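Local coordinates for protein ML032222a iGluR (Mnemiopsis leidyi, PDB 4YKI) that binds glycine in the cleft of an ionotropic glutamate receptor ligand-binding domain, probably as the event that opens the receptor's ion channel, at residues N39-K44 against D242-K247; N74-D79 against I88-S93; D79-K84 against S100-S105; T122-N125 against E129-D132; T148-H153 against S159-E164. One frame throughout, in Å; residues are numbered along the deposited sequence.

How the interactions relate
Along the chain, 39-44 comes first but finds its partner, 242-247, only near the C terminus, so interaction 1 brings two helices of lobe 1 together and encloses the other four contacts. Interactions 2 and 3 cross: their segments alternate, they share Asp79, and both pack helix 75-81, one against the corner that carries pocket residues, the other against 100-105. Ile77 CD1 on Ile102 CD1 and Ile88 CD1 on Leu80 CD2 merge them into one core. Val42 on Ala89 joins interaction 1 to interaction 2. Further on, interactions 4 and 5 close short local loops in series in lobe 2, meeting where Leu130 and Leu131 touch Leu161.

Interaction 1 (N39-K44 against D242-K247); sequences NDMVVK and DILWEK
Asp40 faces Leu244 and Lys247 across two helices, 37-49 and 240-248, which pack in lobe 1 of the bilobed, clamshell-shaped ligand-binding domain of glutamate receptors. The short helical segments run 11.1 Å apart at their closest, with their N-to-C directions 140° from each other, so side chains rather than backbones make the contact. The first torsion of Asp40 sets CG beside its own backbone N (chi1 -75°) and places the carboxylate by one Leu244 methyl, Asp40 OD2 lying 3.5 Å from Leu244 CD2. Lys247 comes from the opposite direction as a fully extended chain, and its NZ donates to Asp40 OD2 at 2.8 Å in a salt bridge. The ammonium meets that oxygen on the syn side, 22° out of the carboxylate plane. Trp248 NE1, one residue further along the same helix, also donates to OD2, which is therefore held by two N-H groups. A water completes a ring with the ion pair, accepting from Lys247 NZ at 2.7 Å and donating to Asp40 OD1 at 2.8 Å. Replacing Asp40 by an alanine would probably leave the Lys247 ammonium without its counter-charge and Trp248 NE1 without this acceptor. The next residue, Met41, supplies the apolar half of the contact and also packs on Phe108 and on Leu232 of helix 225-238. Leu244 is shared between the two neighbours, CD2 going to Asp40 and CD1 chiefly to Met41, whose CG lies 3.6 Å from Leu244 CD1, the two side chains crossing at a slant.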
# COMPACT_ATOMS: atom_id res chain seq x y z
N ASN B 39 7.98 16.99 -1.62
CA ASN B 39 7.73 18.40 -1.46
C ASN B 39 6.41 18.82 -2.11
O ASN B 39 5.65 19.59 -1.55
CB ASN B 39 8.88 19.24 -2.01
CG ASN B 39 8.67 20.71 -1.73
OD1 ASN B 39 8.64 21.14 -0.58
ND2 ASN B 39 8.53 21.49 -2.78
N ASP B 40 6.16 18.33 -3.32
CA ASP B 40 4.91 18.66 -4.01
C ASP B 40 3.70 18.16 -3.21
O ASP B 40 2.69 18.83 -3.16
CB ASP B 40 4.88 18.06 -5.43
CG ASP B 40 5.75 18.80 -6.42
OD1 ASP B 40 6.23 19.91 -6.11
OD2 ASP B 40 5.88 18.27 -7.54
N MET B 41 3.80 16.98 -2.59
CA MET B 41 2.75 16.48 -1.72
C MET B 41 2.53 17.40 -0.51
O MET B 41 1.40 17.72 -0.18
CB MET B 41 3.11 15.07 -1.24
CG MET B 41 3.12 14.04 -2.35
SD MET B 41 3.89 12.48 -1.93
CE MET B 41 2.76 11.83 -0.68
N VAL B 42 3.62 17.82 0.12
CA VAL B 42 3.55 18.69 1.31
C VAL B 42 2.93 20.04 0.96
O VAL B 42 2.11 20.56 1.69
CB VAL B 42 4.94 18.87 1.95
CG1 VAL B 42 4.93 19.98 2.99
CG2 VAL B 42 5.42 17.58 2.57
N VAL B 43 3.34 20.61 -0.17
CA VAL B 43 2.80 21.89 -0.60
C VAL B 43 1.28 21.80 -0.74
O VAL B 43 0.55 22.66 -0.27
CB VAL B 43 3.45 22.37 -1.92
CG1 VAL B 43 2.68 23.52 -2.53
CG2 VAL B 43 4.90 22.79 -1.69
N LYS B 44 0.81 20.77 -1.42
CA LYS B 44 -0.63 20.59 -1.60
C LYS B 44 -1.37 20.36 -0.27
O LYS B 44 -2.43 20.92 -0.05
CB LYS B 44 -0.90 19.44 -2.57
CG LYS B 44 -2.31 19.36 -3.11
CD LYS B 44 -2.74 20.59 -3.91
CE LYS B 44 -1.89 20.79 -5.17
NZ LYS B 44 -2.41 21.86 -6.11
N ASP B 242 0.46 9.16 -8.76
CA ASP B 242 1.00 8.63 -10.00
C ASP B 242 1.52 9.76 -10.90
O ASP B 242 2.57 9.63 -11.52
CB ASP B 242 -0.07 7.81 -10.75
CG ASP B 242 -0.36 6.46 -10.11
OD1 ASP B 242 0.47 5.95 -9.35
OD2 ASP B 242 -1.42 5.88 -10.41
N ILE B 243 0.78 10.86 -10.97
CA ILE B 243 1.23 12.01 -11.76
C ILE B 243 2.57 12.55 -11.23
O ILE B 243 3.47 12.89 -12.01
CB ILE B 243 0.13 13.08 -11.79
CG1 ILE B 243 -0.99 12.61 -12.73
CG2 ILE B 243 0.67 14.46 -12.22
CD1 ILE B 243 -2.30 13.35 -12.60
N LEU B 244 2.73 12.62 -9.92
CA LEU B 244 4.01 13.09 -9.36
C LEU B 244 5.16 12.13 -9.61
O LEU B 244 6.28 12.58 -9.85
CB LEU B 244 3.88 13.35 -7.87
CG LEU B 244 2.99 14.51 -7.45
CD1 LEU B 244 2.98 14.60 -5.94
CD2 LEU B 244 3.42 15.85 -8.08
N TRP B 245 4.91 10.83 -9.54
CA TRP B 245 5.98 9.88 -9.82
C TRP B 245 6.43 10.04 -11.29
O TRP B 245 7.62 10.02 -11.60
CB TRP B 245 5.55 8.44 -9.54
CG TRP B 245 6.62 7.45 -9.83
CD1 TRP B 245 6.62 6.53 -10.82
CD2 TRP B 245 7.86 7.28 -9.12
NE1 TRP B 245 7.76 5.78 -10.77
CE2 TRP B 245 8.54 6.23 -9.75
CE3 TRP B 245 8.46 7.91 -8.02
CZ2 TRP B 245 9.79 5.80 -9.33
CZ3 TRP B 245 9.71 7.47 -7.60
CH2 TRP B 245 10.35 6.41 -8.25
N GLU B 246 5.48 10.19 -12.20
CA GLU B 246 5.81 10.44 -13.61
C GLU B 246 6.62 11.73 -13.78
O GLU B 246 7.58 11.78 -14.55
CB GLU B 246 4.53 10.47 -14.45
CG GLU B 246 4.74 10.86 -15.91
CD GLU B 246 5.41 9.77 -16.73
OE1 GLU B 246 5.61 8.65 -16.21
OE2 GLU B 246 5.72 10.03 -17.92
N LYS B 247 6.21 12.79 -13.08
CA LYS B 247 6.91 14.07 -13.15
C LYS B 247 8.36 13.96 -12.71
O LYS B 247 9.26 14.49 -13.36
CB LYS B 247 6.21 15.08 -12.25
CG LYS B 247 6.95 16.42 -12.12
CD LYS B 247 6.16 17.39 -11.26
CE LYS B 247 6.96 18.64 -10.96
NZ LYS B 247 6.21 19.56 -10.04
O HOH W 1 6.27 21.62 -8.32

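Interaction 2 (N74-D79 against I88-S93); sequences NGMIRD and IAIDLS. With GLY (glycine), chain E.
The glycine pocket is backed by a beta-alpha-beta crossover of lobe 1, in which Met76 and Ile77 of helix 75-81 pack on Ile88 of the returning strand 87-89, and on Ile90 and Leu92 beyond it, where the chain passes into a second sheet. Ile88 points at the helix. Its CD1 ends 3.5 Å from Met76 O, while its CG2 branch lies 3.9 Å from Met76 SD. Bent at its last torsion (chi3 -77°), the Met76 chain turns its CE methyl onto Ile90 CG2, 4.1 Å away, the two side chains crossing at about a right angle. Ile77 reaches in with CD1, which meets Ile88 CD1 at 3.9 Å and, more loosely, Leu92 CD2 at 4.3 Å. A valine at Ile88 would lack the CD1 methyl and is likely to open a gap between strand and helix, beside Met76 O and Ile77 CD1. At Ile90 the chain turns a corner, Asp91 is the centre of an inverse gamma turn, and the backbone from Asp91 to Ser93 faces the ligand. Glycine N donates to Asp91 O at 2.9 Å, and more weakly to Asp91 OD2; Ser93 N donates to glycine OXT at 2.9 Å along a nearly straight line (174°). The apolar packing thus lies behind a backbone whose carbonyl and N-H read the two charged ends of the ligand, a task shared with Arg98, Glu188 and His145.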
# COMPACT_ATOMS: atom_id res chain seq x y z
N ASN B 74 17.75 6.66 16.34
CA ASN B 74 18.51 7.76 15.73
C ASN B 74 17.76 8.29 14.52
O ASN B 74 16.59 7.93 14.28
CB ASN B 74 19.95 7.32 15.42
CG ASN B 74 20.05 6.20 14.43
OD1 ASN B 74 19.08 5.85 13.75
ND2 ASN B 74 21.24 5.64 14.32
N GLY B 75 18.39 9.19 13.78
CA GLY B 75 17.82 9.67 12.53
C GLY B 75 16.55 10.47 12.67
O GLY B 75 16.23 11.06 13.71
N MET B 76 15.77 10.48 11.60
CA MET B 76 14.49 11.19 11.59
C MET B 76 13.53 10.60 12.61
O MET B 76 12.73 11.32 13.18
CB MET B 76 13.88 11.20 10.19
CG MET B 76 14.62 12.12 9.21
SD MET B 76 13.93 12.12 7.53
CE MET B 76 14.60 10.56 6.98
N ILE B 77 13.60 9.28 12.82
CA ILE B 77 12.73 8.64 13.81
C ILE B 77 12.98 9.27 15.19
O ILE B 77 12.04 9.64 15.90
CB ILE B 77 12.96 7.12 13.88
CG1 ILE B 77 12.72 6.43 12.52
CG2 ILE B 77 12.05 6.51 14.95
CD1 ILE B 77 11.32 6.47 11.99
N ARG B 78 14.25 9.38 15.57
CA ARG B 78 14.59 9.95 16.88
C ARG B 78 14.12 11.39 17.01
O ARG B 78 13.61 11.78 18.06
CB ARG B 78 16.11 9.84 17.13
CG ARG B 78 16.58 10.43 18.45
CD ARG B 78 15.97 9.78 19.68
NE ARG B 78 16.58 10.32 20.90
CZ ARG B 78 17.73 9.89 21.44
NH1 ARG B 78 18.41 8.89 20.91
NH2 ARG B 78 18.18 10.49 22.52
N ASP B 79 14.28 12.18 15.95
CA ASP B 79 13.84 13.57 16.02
C ASP B 79 12.33 13.65 16.25
O ASP B 79 11.85 14.52 16.96
CB ASP B 79 14.19 14.32 14.73
CG ASP B 79 15.62 14.83 14.68
OD1 ASP B 79 16.42 14.60 15.61
OD2 ASP B 79 15.93 15.45 13.63
N ILE B 88 7.26 12.94 9.64
CA ILE B 88 8.41 12.65 8.79
C ILE B 88 7.88 12.60 7.36
O ILE B 88 7.08 11.69 7.03
CB ILE B 88 9.10 11.36 9.19
CG1 ILE B 88 9.61 11.43 10.65
CG2 ILE B 88 10.25 11.07 8.23
CD1 ILE B 88 10.12 10.09 11.19
N ALA B 89 8.27 13.59 6.55
CA ALA B 89 7.81 13.73 5.17
C ALA B 89 8.94 13.33 4.22
O ALA B 89 9.80 14.15 3.87
CB ALA B 89 7.34 15.14 4.92
N ILE B 90 8.96 12.05 3.83
CA ILE B 90 9.99 11.48 2.98
C ILE B 90 9.43 10.15 2.49
O ILE B 90 8.30 9.78 2.84
CB ILE B 90 11.31 11.33 3.81
CG1 ILE B 90 12.58 11.14 2.94
CG2 ILE B 90 11.17 10.21 4.85
CD1 ILE B 90 12.73 12.12 1.77
N ASP B 91 10.19 9.42 1.67
CA ASP B 91 9.89 8.01 1.42
C ASP B 91 10.29 7.20 2.64
O ASP B 91 11.36 6.61 2.69
CB ASP B 91 10.61 7.53 0.16
CG ASP B 91 12.12 7.69 0.20
OD1 ASP B 91 12.62 8.78 0.57
OD2 ASP B 91 12.82 6.70 -0.18
N LEU B 92 9.40 7.17 3.63
CA LEU B 92 9.71 6.48 4.89
C LEU B 92 9.16 5.06 4.80
O LEU B 92 7.94 4.84 4.78
CB LEU B 92 9.15 7.19 6.12
CG LEU B 92 9.68 6.66 7.46
CD1 LEU B 92 11.17 6.95 7.64
CD2 LEU B 92 8.88 7.24 8.59
N SER B 93 10.06 4.08 4.79
CA SER B 93 9.65 2.68 4.64
C SER B 93 8.98 2.17 5.90
O SER B 93 9.39 2.48 7.03
CB SER B 93 10.86 1.83 4.34
OG SER B 93 11.49 2.35 3.19
N GLY E . 13.63 4.85 2.51
CA GLY E . 14.68 4.55 3.51
C GLY E . 14.14 4.34 4.91
O GLY E . 14.95 3.99 5.79
OXT GLY E . 12.93 4.55 5.14

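Interaction 3 (D79-K84 against S100-S105); sequences DLLDDK and SAIDYS
A bond of 2.9 Å from Lys84 N to Asp79 O, with Asp83 N to Leu80 O beside it, closes the helix whose last residues, Leu80 and Leu81, rest on Ala101 and Ile102. These two bonds form a Schellman motif, and Asp83 takes the left-handed backbone conformation at its C-prime position. Across the contact there is no hydrogen bond; methyl groups do the work. Ile102 holds CG1 between its backbone N and carbonyl carbon (chi1 67°), which turns the CG2 branch out to both leucines. Leu80 CD2 meets it at 3.9 Å and Leu81 CD2 at 3.8 Å, each side chain crossing Ile102 at about a right angle. Leu81 CD2 also lies 3.5 Å from Ala101 O, and its other methyl, CD1, is 4.2 Å from Ala101 CB. The outer part of the contact is finished by Trp73, which touches both Leu81 and Ala101, whereas on the inner side Ile102 packs on Leu92, a residue of the glycine pocket. The arrangement is a Schellman-terminated helix whose apolar end packs against the chain leading into strand 103-104, within lobe 1 of the receptor's ligand-binding domain.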
# COMPACT_ATOMS: atom_id res chain seq x y z
N ASP B 79 14.28 12.18 15.95
CA ASP B 79 13.84 13.57 16.02
C ASP B 79 12.33 13.65 16.25
O ASP B 79 11.85 14.52 16.96
CB ASP B 79 14.19 14.32 14.73
CG ASP B 79 15.62 14.83 14.68
OD1 ASP B 79 16.42 14.60 15.61
OD2 ASP B 79 15.93 15.45 13.63
N LEU B 80 11.58 12.75 15.60
CA LEU B 80 10.12 12.71 15.81
C LEU B 80 9.79 12.34 17.26
O LEU B 80 8.99 13.00 17.90
CB LEU B 80 9.51 11.71 14.82
CG LEU B 80 7.99 11.66 14.76
CD1 LEU B 80 7.43 12.95 14.21
CD2 LEU B 80 7.53 10.52 13.90
N LEU B 81 10.43 11.30 17.79
CA LEU B 81 10.21 10.86 19.17
C LEU B 81 10.55 11.95 20.17
O LEU B 81 9.90 12.05 21.20
CB LEU B 81 11.03 9.62 19.48
CG LEU B 81 10.57 8.37 18.73
CD1 LEU B 81 11.56 7.24 18.93
CD2 LEU B 81 9.17 7.91 19.17
N ASP B 82 11.55 12.78 19.84
CA ASP B 82 11.99 13.84 20.73
C ASP B 82 11.23 15.15 20.54
O ASP B 82 11.59 16.15 21.13
CB ASP B 82 13.48 14.12 20.51
CG ASP B 82 14.39 13.03 21.05
OD1 ASP B 82 13.91 12.15 21.80
OD2 ASP B 82 15.58 13.07 20.70
N ASP B 83 10.18 15.14 19.71
CA ASP B 83 9.32 16.30 19.47
C ASP B 83 10.05 17.44 18.78
O ASP B 83 9.63 18.58 18.86
CB ASP B 83 8.67 16.78 20.78
CG ASP B 83 7.58 17.84 20.57
OD1 ASP B 83 6.72 17.69 19.66
OD2 ASP B 83 7.59 18.84 21.33
N LYS B 84 11.12 17.12 18.07
CA LYS B 84 11.73 18.10 17.17
C LYS B 84 10.91 18.28 15.89
O LYS B 84 10.94 19.36 15.27
CB LYS B 84 13.17 17.70 16.84
CG LYS B 84 14.06 17.77 18.08
CD LYS B 84 15.51 17.43 17.80
CE LYS B 84 16.39 17.63 19.05
NZ LYS B 84 17.73 17.05 18.84
N SER B 100 6.83 -0.09 16.30
CA SER B 100 6.79 -0.23 17.76
C SER B 100 6.96 1.11 18.49
O SER B 100 6.63 1.21 19.67
CB SER B 100 7.84 -1.25 18.23
OG SER B 100 9.13 -0.68 18.23
N ALA B 101 7.45 2.13 17.78
CA ALA B 101 7.77 3.44 18.35
C ALA B 101 6.93 4.58 17.80
O ALA B 101 6.67 5.53 18.53
CB ALA B 101 9.25 3.76 18.15
N ILE B 102 6.57 4.51 16.51
CA ILE B 102 5.83 5.58 15.83
C ILE B 102 4.68 4.98 15.03
O ILE B 102 4.59 3.76 14.88
CB ILE B 102 6.75 6.41 14.87
CG1 ILE B 102 7.24 5.58 13.67
CG2 ILE B 102 7.92 7.02 15.65
CD1 ILE B 102 7.66 6.44 12.47
N ASP B 103 3.81 5.85 14.52
CA ASP B 103 2.77 5.47 13.58
C ASP B 103 3.19 5.84 12.17
O ASP B 103 4.14 6.62 11.95
CB ASP B 103 1.45 6.16 13.91
CG ASP B 103 0.72 5.53 15.10
OD1 ASP B 103 1.09 4.43 15.57
OD2 ASP B 103 -0.27 6.15 15.53
N TYR B 104 2.47 5.28 11.21
CA TYR B 104 2.59 5.65 9.81
C TYR B 104 1.28 6.23 9.33
O TYR B 104 0.20 5.83 9.78
CB TYR B 104 2.94 4.45 8.96
CG TYR B 104 4.34 3.94 9.13
CD1 TYR B 104 5.39 4.52 8.44
CD2 TYR B 104 4.62 2.86 9.96
CE1 TYR B 104 6.67 4.04 8.56
CE2 TYR B 104 5.90 2.35 10.08
CZ TYR B 104 6.92 2.97 9.39
OH TYR B 104 8.17 2.42 9.48
N SER B 105 1.37 7.12 8.35
CA SER B 105 0.22 7.56 7.59
C SER B 105 -0.28 6.48 6.65
O SER B 105 0.39 5.46 6.45
CB SER B 105 0.58 8.79 6.74
OG SER B 105 1.41 8.43 5.64

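Interaction 4 (T122-N125 against E129-D132); sequences TTLN and ELLD
Glu129 reaches across to the backbone of Leu124 and Asn125. Its chain is extended beyond CG (chi2 173°) and slides past the Leu124 side chain in the opposite direction, bringing OE1 to Asn125 N. That N-H donates to OE1 at 2.9 Å and nearly straight (170°), but it arrives from above the carboxylate plane, 39° out of it. A water also donates to Glu129 OE1, at 3.0 Å, and makes a weak bond to Thr123 O, so one carboxylate oxygen serves two donors and is linked to two successive peptide units. The other oxygen, OE2, lies 3.6 Å from Asn125 CB, with the Asn125 amide turned almost perpendicular to the carboxylate. Glu129 lies in a 3-10 segment within the long connection between strands 109-118 and 137-141, on the lobe 2 side of the clamshell fold. Leu130 follows, and its CD2 presses on Leu124 CD1 at 3.3 Å, tighter than ordinary van der Waals contact; the two leucines cross at about a right angle. Both are buried, packing onto Val184 of strand 183-188 and onto Tyr136. Leu131 turns elsewhere, to Leu161 and Arg160 of helix 157-164, and at Asp132 the backbone N donates to Glu129 O at 3.2 Å.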
# COMPACT_ATOMS: atom_id res chain seq x y z
N THR B 122 31.88 -13.62 -13.68
CA THR B 122 30.85 -14.32 -12.94
C THR B 122 30.05 -13.31 -12.13
O THR B 122 30.59 -12.31 -11.63
CB THR B 122 31.42 -15.39 -11.98
OG1 THR B 122 32.29 -14.76 -11.03
CG2 THR B 122 32.16 -16.50 -12.73
N THR B 123 28.77 -13.57 -12.01
CA THR B 123 27.89 -12.67 -11.29
C THR B 123 27.07 -13.50 -10.29
O THR B 123 27.39 -14.65 -10.03
CB THR B 123 27.07 -11.84 -12.30
OG1 THR B 123 26.41 -10.75 -11.64
CG2 THR B 123 26.10 -12.70 -13.03
N LEU B 124 26.07 -12.89 -9.69
CA LEU B 124 25.35 -13.53 -8.60
C LEU B 124 23.88 -13.56 -8.92
O LEU B 124 23.37 -12.64 -9.55
CB LEU B 124 25.53 -12.75 -7.30
CG LEU B 124 26.99 -12.60 -6.90
CD1 LEU B 124 27.15 -11.60 -5.80
CD2 LEU B 124 27.58 -13.92 -6.49
N ASN B 125 23.20 -14.60 -8.45
CA ASN B 125 21.77 -14.79 -8.70
C ASN B 125 20.88 -14.43 -7.50
O ASN B 125 19.69 -14.14 -7.66
CB ASN B 125 21.50 -16.26 -9.09
CG ASN B 125 22.24 -16.69 -10.35
OD1 ASN B 125 22.29 -15.95 -11.34
ND2 ASN B 125 22.83 -17.88 -10.31
N GLU B 129 24.26 -15.71 -1.78
CA GLU B 129 25.47 -16.23 -2.42
C GLU B 129 26.73 -15.45 -2.05
O GLU B 129 27.85 -15.97 -2.14
CB GLU B 129 25.30 -16.23 -3.93
CG GLU B 129 24.24 -17.21 -4.39
CD GLU B 129 23.91 -17.13 -5.86
OE1 GLU B 129 24.56 -16.37 -6.61
OE2 GLU B 129 22.96 -17.85 -6.27
N LEU B 130 26.57 -14.20 -1.65
CA LEU B 130 27.70 -13.38 -1.25
C LEU B 130 28.51 -13.99 -0.10
O LEU B 130 29.72 -13.74 0.00
CB LEU B 130 27.21 -11.98 -0.86
CG LEU B 130 26.76 -11.11 -2.03
CD1 LEU B 130 25.90 -9.98 -1.54
CD2 LEU B 130 27.95 -10.57 -2.81
N LEU B 131 27.85 -14.76 0.75
CA LEU B 131 28.48 -15.29 1.96
C LEU B 131 29.50 -16.39 1.67
O LEU B 131 30.33 -16.72 2.53
CB LEU B 131 27.43 -15.82 2.94
CG LEU B 131 26.44 -14.77 3.47
CD1 LEU B 131 25.35 -15.43 4.33
CD2 LEU B 131 27.15 -13.67 4.24
N ASP B 132 29.44 -16.96 0.47
CA ASP B 132 30.26 -18.12 0.11
C ASP B 132 31.28 -17.78 -0.98
O ASP B 132 31.66 -18.65 -1.76
CB ASP B 132 29.37 -19.26 -0.38
CG ASP B 132 28.45 -19.80 0.71
OD1 ASP B 132 28.89 -19.86 1.89
OD2 ASP B 132 27.30 -20.17 0.40
O HOH W 2 27.28 -17.12 -7.63

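Interaction 5 (T148-H153 against S159-E164); sequences TLLKTH and SRLVDE
Lys151 lays its aliphatic chain over Val162, with CD 3.8 Å from Val162 CG1, in the packing of two consecutive helices, 145-152 and 157-164, that lie in lobe 2 of the ligand-binding domain and are joined by a short loop. The two segments turn back on each other, their N-to-C directions 123° apart. In the conformer described, one of two modelled for Lys151, two successive bends in the chain, chi2 -77° and chi3 -82°, fold it across the valine and deliver NZ to Asp163. There it donates to OD1 at 2.9 Å in a salt bridge that uses the syn lone pair, the side facing OD2. Beneath these polar groups the contact is apolar: Leu150 CB meets the other valine methyl, Val162 CG2, at 3.6 Å, and Leu150 CD2 approaches Leu161 CD1 at 4.3 Å. Val162 is thus shared, one methyl to the lysine chain and one chiefly to the leucine, and it also touches Val140 of strand 137-141. The first turn of helix 145-152 gives His145 N to the bound glycine, so the contact packs the C-terminal end of a helix whose start is at the pocket. Farther out, Arg160 grips Glu164 side-on within its own helix, NE to OE2 at 2.8 Å and NH2 to OE1. Ordered waters bridge the polar groups. One bonds to Ser159 OG at 2.7 Å and meets the carbonyl oxygens of Leu150 and His153; another accepts from Lys151 NZ, in the same conformer, at 2.6 Å and donates to Asp163 OD2 at 2.7 Å.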
# COMPACT_ATOMS: atom_id res chain seq x y z
N THR B 148 17.60 -2.75 8.58
CA THR B 148 16.69 -3.23 9.61
C THR B 148 15.97 -4.51 9.18
O THR B 148 15.87 -5.47 9.95
CB THR B 148 15.68 -2.13 9.96
OG1 THR B 148 16.35 -1.10 10.70
CG2 THR B 148 14.57 -2.67 10.84
N LEU B 149 15.48 -4.53 7.94
CA LEU B 149 14.80 -5.74 7.47
C LEU B 149 15.72 -6.93 7.43
O LEU B 149 15.32 -8.03 7.80
CB LEU B 149 14.17 -5.54 6.10
CG LEU B 149 12.93 -4.67 6.01
CD1 LEU B 149 12.27 -4.90 4.63
CD2 LEU B 149 11.96 -4.95 7.15
N LEU B 150 16.94 -6.75 6.95
CA LEU B 150 17.85 -7.88 6.88
C LEU B 150 18.25 -8.36 8.28
O LEU B 150 18.39 -9.56 8.50
CB LEU B 150 19.08 -7.55 6.03
CG LEU B 150 18.89 -7.84 4.53
CD1 LEU B 150 17.79 -7.02 3.88
CD2 LEU B 150 20.21 -7.62 3.81
N LYS B 151 18.40 -7.43 9.23
CA LYS B 151 18.81 -7.78 10.59
C LYS B 151 17.70 -8.43 11.42
O LYS B 151 17.98 -9.10 12.42
CB LYS B 151 19.34 -6.55 11.33
CG LYS B 151 20.74 -6.12 10.91
CD LYS B 151 21.80 -7.04 11.51
CE LYS B 151 22.13 -6.63 12.93
NZ LYS B 151 23.13 -7.53 13.57
N THR B 152 16.45 -8.21 11.02
CA THR B 152 15.30 -8.75 11.73
C THR B 152 14.68 -9.96 10.99
O THR B 152 13.81 -10.62 11.52
CB THR B 152 14.25 -7.65 12.08
OG1 THR B 152 13.69 -7.09 10.89
CG2 THR B 152 14.91 -6.51 12.87
N HIS B 153 15.20 -10.29 9.81
CA HIS B 153 14.71 -11.41 9.00
C HIS B 153 14.88 -12.68 9.80
O HIS B 153 15.86 -12.85 10.50
CB HIS B 153 15.52 -11.52 7.72
CG HIS B 153 14.88 -12.33 6.64
ND1 HIS B 153 14.77 -13.70 6.70
CD2 HIS B 153 14.36 -11.96 5.44
CE1 HIS B 153 14.19 -14.14 5.60
NE2 HIS B 153 13.93 -13.11 4.82
N SER B 159 21.17 -11.44 8.54
CA SER B 159 21.97 -10.71 9.51
C SER B 159 23.47 -10.83 9.21
O SER B 159 24.21 -9.87 9.39
CB SER B 159 21.70 -11.20 10.94
OG SER B 159 20.50 -10.67 11.46
N ARG B 160 23.91 -12.02 8.79
CA ARG B 160 25.30 -12.19 8.38
C ARG B 160 25.66 -11.22 7.27
O ARG B 160 26.75 -10.65 7.27
CB ARG B 160 25.59 -13.60 7.89
CG ARG B 160 25.68 -14.65 8.95
CD ARG B 160 26.25 -15.95 8.40
NE ARG B 160 27.57 -15.70 7.84
CZ ARG B 160 28.26 -16.52 7.05
NH1 ARG B 160 27.78 -17.72 6.71
NH2 ARG B 160 29.43 -16.12 6.60
N LEU B 161 24.77 -11.05 6.29
CA LEU B 161 25.05 -10.11 5.20
C LEU B 161 25.32 -8.73 5.74
O LEU B 161 26.22 -8.04 5.27
CB LEU B 161 23.88 -10.02 4.21
CG LEU B 161 23.75 -11.14 3.20
CD1 LEU B 161 22.54 -10.88 2.33
CD2 LEU B 161 25.00 -11.29 2.31
N VAL B 162 24.51 -8.28 6.68
CA VAL B 162 24.71 -6.95 7.23
C VAL B 162 26.02 -6.90 8.01
O VAL B 162 26.85 -6.01 7.79
CB VAL B 162 23.53 -6.55 8.10
CG1 VAL B 162 23.82 -5.25 8.85
CG2 VAL B 162 22.28 -6.42 7.23
N ASP B 163 26.23 -7.86 8.90
CA ASP B 163 27.36 -7.85 9.82
C ASP B 163 28.70 -7.98 9.12
O ASP B 163 29.70 -7.42 9.56
CB ASP B 163 27.22 -8.98 10.86
CG ASP B 163 26.03 -8.77 11.81
OD1 ASP B 163 25.50 -7.64 11.90
OD2 ASP B 163 25.63 -9.75 12.48
N GLU B 164 28.71 -8.68 7.99
CA GLU B 164 29.94 -9.00 7.27
C GLU B 164 30.14 -8.11 6.05
O GLU B 164 31.18 -8.20 5.39
CB GLU B 164 29.94 -10.48 6.91
CG GLU B 164 30.00 -11.37 8.15
CD GLU B 164 29.67 -12.81 7.89
OE1 GLU B 164 30.22 -13.38 6.92
OE2 GLU B 164 28.86 -13.38 8.64
O HOH W 3 18.51 -11.84 10.05
O HOH W 4 20.69 -9.27 13.86
O HOH W 5 23.59 -10.01 14.25